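Local coordinates for protein ribulose bisphosphate carboxylase (Hyperthermus butylicus DSM 5456, PDB 6HUN) that probably adds carbon dioxide and water to ribulose 1,5-bisphosphate, giving two molecules of 3-phosphoglycerate, as a dimeric type III Rubisco of an archaeal AMP degradation pathway, at residues Q354-K359 / L363-Q368; L318-G323 / K374-V379. All coordinates share one frame; numbering follows the deposited sequence.

Contact 1 lies within the long connection between helix 339-352 and strand 377-380 of the Rubisco barrel, as a small hairpin facing the sheet of the N-terminal domain; contact 2 joins the end of that connection, and the start of the strand, to helix 312-322. Their centres are about 16 Å apart, and they touch where Gln-354 OE1 packs 3.1 Å from Arg-320 NH2. Contact 2 lies nearer the catalytic centre: the side chain of Val-376 is about 9 Å from that of His-328, predicted to bind substrate, and about 11 Å from a bound calcium ion. Contact 1 lies away from the predicted sites.

Contact 1 (Q354-K359 / L363-Q368); sequences QYYRPK and LFHLEQ
Tyr-356 turns the edge of its ring toward segment 363-368, with Leu-366 O in the ring plane, 3.3 Å from CD1. Its CG stands anti to the backbone N (chi1 174°), which carries the ring along the partner segment until OH comes within 3.5 Å of His-365 CB. A tyrosine suits this place because its long flat body can pack while its hydroxyl reaches a polar mate, here Glu-346; Phe-313 meets the ring edge-to-face. The two side chains, Tyr-356 and His-365, cross at a slant; the His-365 ring is held by Asp-362 through ND1 and by Glu-343 through NE2.

Tyr-355 engages Glu-367 instead. The extended glutamate runs past the ring, its CG lying at the edge in the ring plane, 3.8 Å from CE1, and its carboxylate is turned 73° from that plane. The tyrosine OH donates a weak hydrogen bond to Glu-367 OE2 (3.3 Å). Arg-357 lays its NH2 over one face of the same ring, while its NE remains 4.5 Å from Glu-367 OE1, beyond a salt bridge, where a weak electrostatic attraction is likely to persist.

Two backbone bonds join Tyr-356 and Gln-368: Tyr-356 N donates to Gln-368 O, and the nearly straight return bond from Gln-368 N to Tyr-356 O (2.9 Å) has an angle of 170° at hydrogen. Farther along, Pro-358 rests its CG on His-365 O (3.4 Å) and its CD against Glu-367 N. Lacking an N-H, the proline cannot donate in a further pair with Leu-366, whose own N binds Asp-139. The result is a short antiparallel beta hairpin, with one hydrogen-bonded pair between these segments, continued by backbone bonds of Gln-354 with Trp-370, set in a helix-to-strand connection of the TIM barrel.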
loop_
_atom_site.group_PDB
_atom_site.type_symbol
_atom_site.label_atom_id
_atom_site.label_comp_id
_atom_site.label_asym_id
_atom_site.label_seq_id
_atom_site.Cartn_x
_atom_site.Cartn_y
_atom_site.Cartn_z
ATOM N N GLN A 354 13.517 -23.645 -0.574
ATOM C CA GLN A 354 13.851 -23.591 0.842
ATOM C C GLN A 354 15.131 -22.815 1.107
ATOM O O GLN A 354 15.350 -22.365 2.240
ATOM C CB GLN A 354 13.978 -25.016 1.431
ATOM C CG GLN A 354 12.631 -25.554 1.940
ATOM C CD GLN A 354 11.671 -24.444 2.457
ATOM O OE1 GLN A 354 10.643 -24.176 1.817
ATOM N NE2 GLN A 354 11.971 -23.849 3.631
ATOM N N TYR A 355 15.971 -22.660 0.090
ATOM C CA TYR A 355 17.242 -21.959 0.211
ATOM C C TYR A 355 17.488 -21.280 -1.133
ATOM O O TYR A 355 17.933 -21.917 -2.080
ATOM C CB TYR A 355 18.385 -22.892 0.580
ATOM C CG TYR A 355 19.483 -22.191 1.351
ATOM C CD1 TYR A 355 20.033 -20.991 0.882
ATOM C CD2 TYR A 355 19.966 -22.707 2.554
ATOM C CE1 TYR A 355 21.036 -20.325 1.585
ATOM C CE2 TYR A 355 20.981 -22.058 3.261
ATOM C CZ TYR A 355 21.511 -20.867 2.774
ATOM O OH TYR A 355 22.509 -20.209 3.475
ATOM N N TYR A 356 17.201 -19.992 -1.197
ATOM C CA TYR A 356 17.417 -19.236 -2.417
ATOM C C TYR A 356 18.858 -18.750 -2.501
ATOM O O TYR A 356 19.351 -18.115 -1.570
ATOM C CB TYR A 356 16.460 -18.025 -2.469
ATOM C CG TYR A 356 16.750 -17.128 -3.672
ATOM C CD1 TYR A 356 17.569 -16.002 -3.553
ATOM C CD2 TYR A 356 16.203 -17.406 -4.930
ATOM C CE1 TYR A 356 17.837 -15.177 -4.648
ATOM C CE2 TYR A 356 16.477 -16.614 -6.034
ATOM C CZ TYR A 356 17.268 -15.477 -5.880
ATOM O OH TYR A 356 17.553 -14.725 -6.982
ATOM N N ARG A 357 19.521 -19.017 -3.626
ATOM C CA ARG A 357 20.839 -18.454 -3.876
ATOM C C ARG A 357 20.835 -17.760 -5.235
ATOM O O ARG A 357 20.515 -18.403 -6.251
ATOM C CB ARG A 357 21.916 -19.541 -3.824
ATOM C CG ARG A 357 22.093 -20.082 -2.427
ATOM C CD ARG A 357 23.326 -20.993 -2.347
ATOM N NE ARG A 357 23.403 -21.735 -1.091
ATOM C CZ ARG A 357 22.727 -22.859 -0.840
ATOM N NH1 ARG A 357 21.904 -23.348 -1.758
ATOM N NH2 ARG A 357 22.874 -23.501 0.323
ATOM N N PRO A 358 21.199 -16.472 -5.303
ATOM C CA PRO A 358 21.355 -15.809 -6.609
ATOM C C PRO A 358 22.388 -16.505 -7.501
ATOM O O PRO A 358 23.360 -17.123 -7.034
ATOM C CB PRO A 358 21.820 -14.391 -6.233
ATOM C CG PRO A 358 21.534 -14.252 -4.785
ATOM C CD PRO A 358 21.625 -15.601 -4.198
ATOM N N LYS A 359 22.184 -16.400 -8.812
ATOM C CA LYS A 359 23.210 -16.938 -9.707
ATOM C C LYS A 359 24.485 -16.105 -9.620
ATOM O O LYS A 359 24.478 -14.965 -9.179
ATOM C CB LYS A 359 22.692 -17.008 -11.139
ATOM C CG LYS A 359 21.295 -17.617 -11.183
ATOM C CD LYS A 359 20.986 -18.298 -12.514
ATOM C CE LYS A 359 19.484 -18.475 -12.665
ATOM N NZ LYS A 359 18.754 -17.159 -12.425
ATOM N N LEU A 363 23.824 -9.213 -8.781
ATOM C CA LEU A 363 23.934 -8.359 -7.604
ATOM C C LEU A 363 22.588 -7.815 -7.142
ATOM O O LEU A 363 22.520 -7.201 -6.071
ATOM C CB LEU A 363 24.906 -7.211 -7.883
ATOM C CG LEU A 363 26.344 -7.631 -8.226
ATOM C CD1 LEU A 363 27.100 -6.421 -8.694
ATOM C CD2 LEU A 363 27.007 -8.235 -6.987
ATOM N N PHE A 364 21.511 -8.071 -7.890
ATOM C CA PHE A 364 20.206 -7.495 -7.607
ATOM C C PHE A 364 19.395 -8.306 -6.597
ATOM O O PHE A 364 18.299 -7.880 -6.216
ATOM C CB PHE A 364 19.409 -7.379 -8.901
ATOM C CG PHE A 364 19.870 -6.264 -9.784
ATOM C CD1 PHE A 364 20.886 -6.477 -10.703
ATOM C CD2 PHE A 364 19.272 -5.015 -9.713
ATOM C CE1 PHE A 364 21.323 -5.445 -11.531
ATOM C CE2 PHE A 364 19.695 -3.984 -10.536
ATOM C CZ PHE A 364 20.714 -4.161 -11.416
ATOM N N HIS A 365 19.891 -9.476 -6.187
ATOM C CA HIS A 365 19.192 -10.331 -5.247
ATOM C C HIS A 365 20.219 -10.823 -4.236
ATOM O O HIS A 365 21.424 -10.835 -4.511
ATOM C CB HIS A 365 18.504 -11.558 -5.922
ATOM C CG HIS A 365 17.611 -11.201 -7.067
ATOM N ND1 HIS A 365 17.977 -11.396 -8.382
ATOM C CD2 HIS A 365 16.364 -10.677 -7.094
ATOM C CE1 HIS A 365 17.006 -10.968 -9.173
ATOM N NE2 HIS A 365 16.008 -10.553 -8.419
ATOM N N LEU A 366 19.734 -11.253 -3.087
ATOM C CA LEU A 366 20.603 -11.707 -2.000
ATOM C C LEU A 366 20.323 -13.163 -1.691
ATOM O O LEU A 366 19.247 -13.677 -1.971
ATOM C CB LEU A 366 20.354 -10.872 -0.733
ATOM C CG LEU A 366 20.722 -9.389 -0.867
ATOM C CD1 LEU A 366 19.917 -8.498 0.080
ATOM C CD2 LEU A 366 22.181 -9.236 -0.605
ATOM N N GLU A 367 21.284 -13.841 -1.096
ATOM C CA GLU A 367 21.032 -15.216 -0.673
ATOM C C GLU A 367 20.013 -15.184 0.467
ATOM O O GLU A 367 20.026 -14.254 1.272
ATOM C CB GLU A 367 22.381 -15.838 -0.280
ATOM C CG GLU A 367 22.340 -16.877 0.766
ATOM C CD GLU A 367 23.731 -17.372 1.088
ATOM O OE1 GLU A 367 24.539 -17.595 0.148
ATOM O OE2 GLU A 367 24.021 -17.497 2.295
ATOM N N GLN A 368 19.082 -16.186 0.526
ATOM C CA GLN A 368 18.010 -16.199 1.529
ATOM C C GLN A 368 17.622 -17.638 1.907
ATOM O O GLN A 368 16.894 -18.297 1.154
ATOM C CB GLN A 368 16.769 -15.429 1.048
ATOM C CG GLN A 368 15.640 -15.489 2.085
ATOM C CD GLN A 368 15.956 -14.627 3.302
ATOM O OE1 GLN A 368 15.952 -13.382 3.207
ATOM N NE2 GLN A 368 16.214 -15.248 4.421
#

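Contact 2 (L318-G323 / K374-V379); sequences LARMAG and KPVFPV
The first three torsions of Arg-320 are all anti (chi1 175°), so the chain leaves helix 312-322 fully stretched and passes Val-376 before its head reaches the backbone of Lys-374. Val-376 in turn sets its CG1 anti to the backbone N and its CG2 anti to the carbonyl carbon, and it is CG2 that meets the arginine, 3.5 Å from CG and 3.7 Å from CB. The two side chains run alongside each other, pointing opposite ways; a compact branched residue suits this spot because CG2 can lie on the arginine's aliphatic stem, and the side chain also touches Pro-153 and Val-327.

At the head, NE donates to Lys-374 O at 3.0 Å. The bond is bent, 139° at hydrogen, and the donor stands 40° out of the carbonyl plane. Pro-375 CA lies over one face of the guanidinium, 3.6 Å from NH2, a nonpolar C-H contact that needs no hydrogen bond. Lys-374 lends this contact its carbonyl, while its ammonium reaches Asn-154 O.

The other nitrogens are satisfied nearby: NH1 by the carbonyls of Ile-350 and Glu-353, NH2 by that of Ile-373, with Trp-370 adding a cation-pi contact. Replacing Arg-320 with a leucine would probably leave these carbonyls without their shared donor and weaken the tie between the helix and the chain entering strand 377-380. A buried guanidinium thus gathers several neutral carbonyls, whose dipoles are likely to offset its charge, and fastens barrel elements far apart in sequence.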
loop_
_atom_site.group_PDB
_atom_site.type_symbol
_atom_site.label_atom_id
_atom_site.label_comp_id
_atom_site.label_asym_id
_atom_site.label_seq_id
_atom_site.Cartn_x
_atom_site.Cartn_y
_atom_site.Cartn_z
ATOM N N LEU A 318 7.972 -10.718 0.799
ATOM C CA LEU A 318 7.218 -10.266 1.983
ATOM C C LEU A 318 5.867 -10.983 2.059
ATOM O O LEU A 318 5.377 -11.269 3.141
ATOM C CB LEU A 318 7.004 -8.744 1.921
ATOM C CG LEU A 318 8.302 -7.888 2.007
ATOM C CD1 LEU A 318 7.958 -6.407 1.665
ATOM C CD2 LEU A 318 8.834 -7.923 3.382
ATOM N N ALA A 319 5.227 -11.218 0.905
ATOM C CA ALA A 319 3.965 -11.974 0.898
ATOM C C ALA A 319 4.134 -13.396 1.456
ATOM O O ALA A 319 3.295 -13.888 2.227
ATOM C CB ALA A 319 3.440 -12.028 -0.535
ATOM N N ARG A 320 5.256 -14.035 1.145
ATOM C CA ARG A 320 5.514 -15.362 1.669
ATOM C C ARG A 320 5.761 -15.315 3.176
ATOM O O ARG A 320 5.250 -16.147 3.928
ATOM C CB ARG A 320 6.725 -15.939 0.944
ATOM C CG ARG A 320 7.126 -17.309 1.543
ATOM C CD ARG A 320 8.221 -17.973 0.618
ATOM N NE ARG A 320 8.640 -19.286 1.177
ATOM C CZ ARG A 320 9.654 -20.024 0.712
ATOM N NH1 ARG A 320 10.379 -19.578 -0.307
ATOM N NH2 ARG A 320 9.968 -21.192 1.296
ATOM N N MET A 321 6.525 -14.326 3.635
ATOM C CA MET A 321 6.709 -14.160 5.089
ATOM C C MET A 321 5.381 -13.930 5.809
ATOM O O MET A 321 5.102 -14.543 6.854
ATOM C CB MET A 321 7.640 -12.963 5.317
ATOM C CG MET A 321 9.037 -13.238 4.847
ATOM S SD MET A 321 10.017 -11.707 4.761
ATOM C CE MET A 321 9.754 -11.348 6.481
ATOM N N ALA A 322 4.541 -13.050 5.242
ATOM C CA ALA A 322 3.301 -12.662 5.915
ATOM C C ALA A 322 2.315 -13.799 5.913
ATOM O O ALA A 322 1.504 -13.916 6.851
ATOM C CB ALA A 322 2.672 -11.435 5.238
ATOM N N GLY A 323 2.376 -14.651 4.883
ATOM C CA GLY A 323 1.654 -15.903 4.962
ATOM C C GLY A 323 0.659 -16.182 3.866
ATOM O O GLY A 323 -0.231 -17.011 4.100
ATOM N N LYS A 374 7.052 -22.164 4.878
ATOM C CA LYS A 374 6.663 -23.128 3.847
ATOM C C LYS A 374 6.739 -22.464 2.478
ATOM O O LYS A 374 6.680 -21.239 2.403
ATOM C CB LYS A 374 5.223 -23.566 4.070
ATOM C CG LYS A 374 5.092 -24.593 5.311
ATOM C CD LYS A 374 3.693 -24.772 5.710
ATOM C CE LYS A 374 3.642 -25.928 6.818
ATOM N NZ LYS A 374 2.299 -26.009 7.377
ATOM N N PRO A 375 6.947 -23.239 1.425
ATOM C CA PRO A 375 6.908 -22.681 0.062
ATOM C C PRO A 375 5.506 -22.257 -0.364
ATOM O O PRO A 375 4.487 -22.766 0.095
ATOM C CB PRO A 375 7.424 -23.822 -0.812
ATOM C CG PRO A 375 7.095 -25.050 -0.042
ATOM C CD PRO A 375 7.181 -24.704 1.443
ATOM N N VAL A 376 5.478 -21.346 -1.317
ATOM C CA VAL A 376 4.265 -20.713 -1.830
ATOM C C VAL A 376 4.011 -21.259 -3.243
ATOM O O VAL A 376 4.955 -21.395 -3.999
ATOM C CB VAL A 376 4.483 -19.175 -1.871
ATOM C CG1 VAL A 376 3.365 -18.530 -2.643
ATOM C CG2 VAL A 376 4.535 -18.680 -0.373
ATOM N N PHE A 377 2.735 -21.428 -3.640
ATOM C CA PHE A 377 2.381 -21.739 -5.051
ATOM C C PHE A 377 2.496 -20.492 -5.921
ATOM O O PHE A 377 1.712 -19.558 -5.749
ATOM C CB PHE A 377 0.940 -22.239 -5.151
ATOM C CG PHE A 377 0.791 -23.731 -5.311
ATOM C CD1 PHE A 377 1.407 -24.429 -6.386
ATOM C CD2 PHE A 377 0.019 -24.440 -4.408
ATOM C CE1 PHE A 377 1.254 -25.823 -6.543
ATOM C CE2 PHE A 377 -0.123 -25.810 -4.540
ATOM C CZ PHE A 377 0.492 -26.510 -5.574
ATOM N N PRO A 378 3.380 -20.460 -6.905
ATOM C CA PRO A 378 3.342 -19.375 -7.885
ATOM C C PRO A 378 2.108 -19.570 -8.739
ATOM O O PRO A 378 1.723 -20.709 -9.066
ATOM C CB PRO A 378 4.620 -19.581 -8.726
ATOM C CG PRO A 378 5.414 -20.581 -8.014
ATOM C CD PRO A 378 4.492 -21.402 -7.122
ATOM N N VAL A 379 1.511 -18.456 -9.125
ATOM C CA VAL A 379 0.352 -18.463 -10.003
ATOM C C VAL A 379 0.767 -17.908 -11.358
ATOM O O VAL A 379 1.373 -16.831 -11.435
ATOM C CB VAL A 379 -0.786 -17.648 -9.382
ATOM C CG1 VAL A 379 -1.941 -17.507 -10.378
ATOM C CG2 VAL A 379 -1.165 -18.289 -8.017
#